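Local coordinates for Lmo2125 protein (Listeria monocytogenes serovar 1/2a, PDB 5TU0), which binds maltose and probably delivers it for uptake across the cell membrane, as a bacterial solute-binding protein, at residues P110-T115 with T308-A313; T303-T308 with K324-T329. The protein carries 2 engineered substitutions. All blocks are in the same frame, centred on the assembly; numbering follows the deposited sequence. Where two conformers were deposited one is given.

Interaction 1. Residues P110-T115 with T308-A313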
# COMPACT_ATOMS: atom_id res chain seq x y z
N PRO A 110 4.76 -13.36 -2.80
CA PRO A 110 4.18 -12.13 -3.35
C PRO A 110 3.33 -12.35 -4.58
O PRO A 110 3.73 -13.11 -5.47
CB PRO A 110 5.40 -11.28 -3.71
CG PRO A 110 6.50 -11.83 -2.92
CD PRO A 110 6.22 -13.26 -2.65
N ALA A 111 2.18 -11.66 -4.63
CA ALA A 111 1.22 -11.82 -5.70
C ALA A 111 0.74 -10.52 -6.37
O ALA A 111 0.53 -10.50 -7.59
CB ALA A 111 0.03 -12.58 -5.16
N ILE A 112 0.56 -9.46 -5.57
CA ILE A 112 0.03 -8.20 -6.05
C ILE A 112 0.82 -7.07 -5.44
O ILE A 112 1.17 -7.12 -4.27
CB ILE A 112 -1.45 -8.03 -5.62
CG1 ILE A 112 -2.33 -9.08 -6.33
CG2 ILE A 112 -1.97 -6.63 -5.93
CD1 ILE A 112 -3.78 -9.08 -5.88
N ILE A 113 1.12 -6.05 -6.24
CA ILE A 113 1.81 -4.87 -5.72
C ILE A 113 0.90 -3.67 -5.92
O ILE A 113 0.09 -3.65 -6.82
CB ILE A 113 3.17 -4.57 -6.40
CG1 ILE A 113 3.02 -4.38 -7.93
CG2 ILE A 113 4.15 -5.70 -6.08
CD1 ILE A 113 4.15 -3.59 -8.57
N GLU A 114 1.04 -2.70 -5.03
CA GLU A 114 0.31 -1.46 -5.17
C GLU A 114 0.98 -0.36 -4.37
O GLU A 114 1.71 -0.63 -3.44
CB GLU A 114 -1.16 -1.60 -4.77
CG GLU A 114 -1.44 -2.06 -3.37
CD GLU A 114 -2.90 -1.89 -2.97
OE1 GLU A 114 -3.77 -1.67 -3.87
OE2 GLU A 114 -3.18 -1.97 -1.76
N THR A 115 0.75 0.87 -4.80
CA THR A 115 1.28 2.00 -4.09
C THR A 115 0.48 3.21 -4.54
O THR A 115 -0.35 3.11 -5.47
CB THR A 115 2.80 2.22 -4.34
OG1 THR A 115 3.29 3.24 -3.47
CG2 THR A 115 3.08 2.62 -5.78
N THR A 308 -8.61 -9.03 -12.93
CA THR A 308 -8.82 -8.06 -11.84
C THR A 308 -8.19 -6.69 -12.00
O THR A 308 -8.52 -5.80 -11.25
CB THR A 308 -8.24 -8.63 -10.53
OG1 THR A 308 -6.81 -8.74 -10.65
CG2 THR A 308 -8.82 -10.01 -10.24
N ASN A 309 -7.27 -6.55 -12.95
CA ASN A 309 -6.50 -5.31 -13.16
C ASN A 309 -5.54 -5.00 -12.00
O ASN A 309 -5.00 -3.91 -11.94
CB ASN A 309 -7.39 -4.09 -13.49
CG ASN A 309 -7.93 -4.11 -14.91
OD1 ASN A 309 -8.40 -3.10 -15.41
ND2 ASN A 309 -7.85 -5.25 -15.56
N GLU A 310 -5.32 -5.96 -11.11
CA GLU A 310 -4.34 -5.76 -10.03
C GLU A 310 -2.97 -6.09 -10.59
O GLU A 310 -2.80 -7.05 -11.33
CB GLU A 310 -4.72 -6.57 -8.79
CG GLU A 310 -6.04 -6.05 -8.23
CD GLU A 310 -6.31 -6.48 -6.82
OE1 GLU A 310 -5.48 -6.19 -5.95
OE2 GLU A 310 -7.38 -7.06 -6.57
N VAL A 311 -1.99 -5.27 -10.23
CA VAL A 311 -0.65 -5.39 -10.77
C VAL A 311 0.11 -6.59 -10.19
O VAL A 311 0.26 -6.69 -8.98
CB VAL A 311 0.16 -4.10 -10.55
CG1 VAL A 311 1.54 -4.23 -11.15
CG2 VAL A 311 -0.61 -2.92 -11.16
N PRO A 312 0.60 -7.48 -11.06
CA PRO A 312 1.32 -8.66 -10.58
C PRO A 312 2.66 -8.39 -9.92
O PRO A 312 3.38 -7.48 -10.33
CB PRO A 312 1.57 -9.49 -11.85
CG PRO A 312 0.74 -8.90 -12.91
CD PRO A 312 0.43 -7.49 -12.53
N ALA A 313 3.00 -9.23 -8.95
CA ALA A 313 4.30 -9.19 -8.28
C ALA A 313 5.36 -9.85 -9.16
O ALA A 313 6.48 -9.36 -9.24
CB ALA A 313 4.22 -9.91 -6.94
O HOH W 1 -2.54 -3.33 -8.08
O HOH W 2 -4.11 -3.75 -6.00
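Val311 and Pro312 pair with Ile113 and Ile112 in a short antiparallel beta pairing, a short, loosely held strand laid along strand 105-121. Just before it, Thr308 OG1 accepts Glu310 N in an ST turn that leads the chain out of helix 298-308. Glu310, still in the loop, crosses Ile112 with its side chain, its OE1 3.4 Å from Ile112 CD1; a water also joins this OE1 to Glu114 OE1, while Tyr19 holds OE2. Glu114, one residue beyond Ile113, is part of the sugar pocket.

At Val311 the carbonyl oxygen accepts Ile113 N at 2.9 Å with a nearly straight bond (164°), and a second water bridges Val311 N and Ile113 O. CG1 of Ile113 stands between its own N and carbonyl carbon (chi1 59°), which brings it within 3.5 Å of Val311 CG1. Pro312 is opposite Ile112, which with Ala111 forms a classic beta bulge facing Lys274; the Pro312 and Ile112 side chains diverge, and the proline ring packs on helices 298-308 and 315-323. Finally, Ala313 N donates to Ala111 O at 3.1 Å, and Ala313 CB rests 3.7 Å from Pro110 CB.

Interaction 2. Residues T303-T308 with K324-T329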
# COMPACT_ATOMS: atom_id res chain seq x y z
N THR A 303 -3.01 -14.06 -15.85
CA THR A 303 -4.47 -14.24 -15.76
C THR A 303 -5.04 -13.36 -14.63
O THR A 303 -6.11 -12.77 -14.77
CB THR A 303 -4.85 -15.71 -15.54
OG1 THR A 303 -4.36 -16.50 -16.63
CG2 THR A 303 -6.36 -15.87 -15.43
N LEU A 304 -4.32 -13.27 -13.51
CA LEU A 304 -4.78 -12.41 -12.40
C LEU A 304 -4.99 -10.99 -12.90
O LEU A 304 -6.04 -10.39 -12.65
CB LEU A 304 -3.77 -12.40 -11.24
CG LEU A 304 -4.11 -11.47 -10.07
CD1 LEU A 304 -5.37 -11.92 -9.35
CD2 LEU A 304 -2.93 -11.38 -9.12
N TYR A 305 -4.00 -10.45 -13.61
CA TYR A 305 -4.11 -9.09 -14.13
C TYR A 305 -5.25 -8.97 -15.14
O TYR A 305 -5.98 -7.98 -15.15
CB TYR A 305 -2.80 -8.64 -14.79
CG TYR A 305 -2.92 -7.24 -15.36
CD1 TYR A 305 -2.89 -6.13 -14.53
CD2 TYR A 305 -3.10 -7.04 -16.73
CE1 TYR A 305 -3.02 -4.85 -15.04
CE2 TYR A 305 -3.23 -5.76 -17.25
CZ TYR A 305 -3.18 -4.67 -16.38
OH TYR A 305 -3.30 -3.39 -16.87
N ASP A 306 -5.38 -9.98 -15.99
CA ASP A 306 -6.43 -9.98 -16.98
C ASP A 306 -7.82 -9.91 -16.34
O ASP A 306 -8.69 -9.21 -16.83
CB ASP A 306 -6.34 -11.23 -17.87
CG ASP A 306 -5.17 -11.19 -18.86
OD1 ASP A 306 -4.61 -10.12 -19.12
OD2 ASP A 306 -4.83 -12.26 -19.41
N MET A 307 -8.00 -10.63 -15.23
CA MET A 307 -9.27 -10.72 -14.54
C MET A 307 -9.62 -9.57 -13.59
O MET A 307 -10.78 -9.17 -13.49
CB MET A 307 -9.26 -12.01 -13.71
CG MET A 307 -9.25 -13.25 -14.57
SD MET A 307 -10.79 -13.41 -15.47
CE MET A 307 -11.92 -13.80 -14.15
N THR A 308 -8.61 -9.03 -12.93
CA THR A 308 -8.82 -8.06 -11.84
C THR A 308 -8.19 -6.69 -12.00
O THR A 308 -8.52 -5.80 -11.25
CB THR A 308 -8.24 -8.63 -10.53
OG1 THR A 308 -6.81 -8.74 -10.65
CG2 THR A 308 -8.82 -10.01 -10.24
N LYS A 324 0.27 -3.54 -21.76
CA LYS A 324 -1.16 -3.29 -22.05
C LYS A 324 -1.44 -1.80 -22.13
O LYS A 324 -2.50 -1.38 -22.58
CB LYS A 324 -2.10 -3.89 -20.99
CG LYS A 324 -1.96 -5.39 -20.75
CD LYS A 324 -2.16 -6.24 -21.98
CE LYS A 324 -2.05 -7.71 -21.60
NZ LYS A 324 -2.20 -8.59 -22.79
N ASN A 325 -0.49 -1.01 -21.62
CA ASN A 325 -0.54 0.44 -21.68
C ASN A 325 -1.77 1.06 -20.98
O ASN A 325 -2.37 2.00 -21.49
CB ASN A 325 -0.41 0.92 -23.14
CG ASN A 325 -0.03 2.38 -23.24
OD1 ASN A 325 0.54 2.95 -22.31
ND2 ASN A 325 -0.32 2.99 -24.38
N ASP A 326 -2.14 0.50 -19.83
CA ASP A 326 -3.23 1.03 -19.00
C ASP A 326 -2.58 2.05 -18.06
O ASP A 326 -1.57 1.75 -17.41
CB ASP A 326 -3.88 -0.07 -18.17
CG ASP A 326 -4.90 0.48 -17.20
OD1 ASP A 326 -5.80 1.23 -17.64
OD2 ASP A 326 -4.80 0.18 -15.99
N GLU A 327 -3.17 3.23 -17.95
CA GLU A 327 -2.54 4.28 -17.15
C GLU A 327 -2.34 3.94 -15.67
O GLU A 327 -1.28 4.21 -15.14
CB GLU A 327 -3.26 5.60 -17.31
CG GLU A 327 -3.25 6.07 -18.75
CD GLU A 327 -3.70 7.50 -18.92
OE1 GLU A 327 -3.94 8.17 -17.91
OE2 GLU A 327 -3.79 7.94 -20.08
N LEU A 328 -3.35 3.36 -15.02
CA LEU A 328 -3.22 3.04 -13.59
C LEU A 328 -2.11 2.03 -13.38
O LEU A 328 -1.27 2.19 -12.49
CB LEU A 328 -4.54 2.53 -13.01
CG LEU A 328 -4.48 2.12 -11.53
CD1 LEU A 328 -4.04 3.30 -10.65
CD2 LEU A 328 -5.81 1.53 -11.07
N THR A 329 -2.10 1.01 -14.22
CA THR A 329 -1.08 -0.03 -14.17
C THR A 329 0.32 0.54 -14.38
O THR A 329 1.23 0.21 -13.62
CB THR A 329 -1.34 -1.11 -15.23
OG1 THR A 329 -2.67 -1.61 -15.07
CG2 THR A 329 -0.33 -2.24 -15.09
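Tyr305 and Thr329 make a hydroxyl-to-hydroxyl contact between the end of helix 298-308 and the start of helix 327-336, partly buried near the surface. The tyrosine does nearly all the reaching: with CG anti to the backbone N (chi1 178°) its ring projects from the helix across the gap, while the threonine comes from the opposite direction. OH of Tyr305 and OG1 of Thr329 stand 2.6 Å apart, a short hydrogen bond in which either could be the donor. Thr329 OG1 lies at the edge of the ring, in its plane, and the methyl CG2 of Thr329 packs beside Tyr305 CE1 at 3.7 Å.

The other helix begins with Asp326 as N-cap. Its OD2 accepts a weak capping bond from Thr329 N, 3.3 Å long, and the same OD2 is 2.9 Å from Thr329 OG1. CB of Asp326 also touches the Tyr305 hydroxyl, at 3.6 Å. Lys324 runs past the ring in the opposite sense: with CG anti to its carbonyl carbon (chi1 -57°), that atom sits 3.7 Å from Tyr305 CE2. A bend at chi2 then directs the rest of the chain toward Asp306 without making an ion pair, Asp306 OD1 and Lys324 NZ staying 4.6 Å apart. Ala321 of helix 315-323 and Pro312 pack against the tyrosine, and Ala321 also touches Thr329.

Thr329 OG1 thus lies between the Tyr305 hydroxyl and Asp326 OD2. What is firm is that Tyr305 OH and Thr329 OG1 pair across the helices and that Thr329 N gives Asp326 a weak capping bond; the residue that meets the tyrosine is therefore also the one whose backbone N-H is capped, and the carboxylate may influence the hydroxyl pair as well.

Overall arrangement
Interactions 1 and 2 lie side by side, their centres about 9 Å apart, and share Thr308, where helix 298-308 gives way to the short strand 311-312. Along the chain they alternate: 110-115, 303-308, 308-313, then 324-329 after helix 315-323. They also touch, through Ile112 CG1 on Leu304 CD2 (3.7 Å) and Glu310 O on Tyr305 CD1 (3.3 Å). Interaction 1 belongs to the mixed sheet; interaction 2 joins helices 298-308 and 327-336, which pack against that sheet farther from the centre of the chain. Leu304 and Leu328 of these two helices lie on strand 105-121, the strand that also carries Glu114 of the sugar pocket.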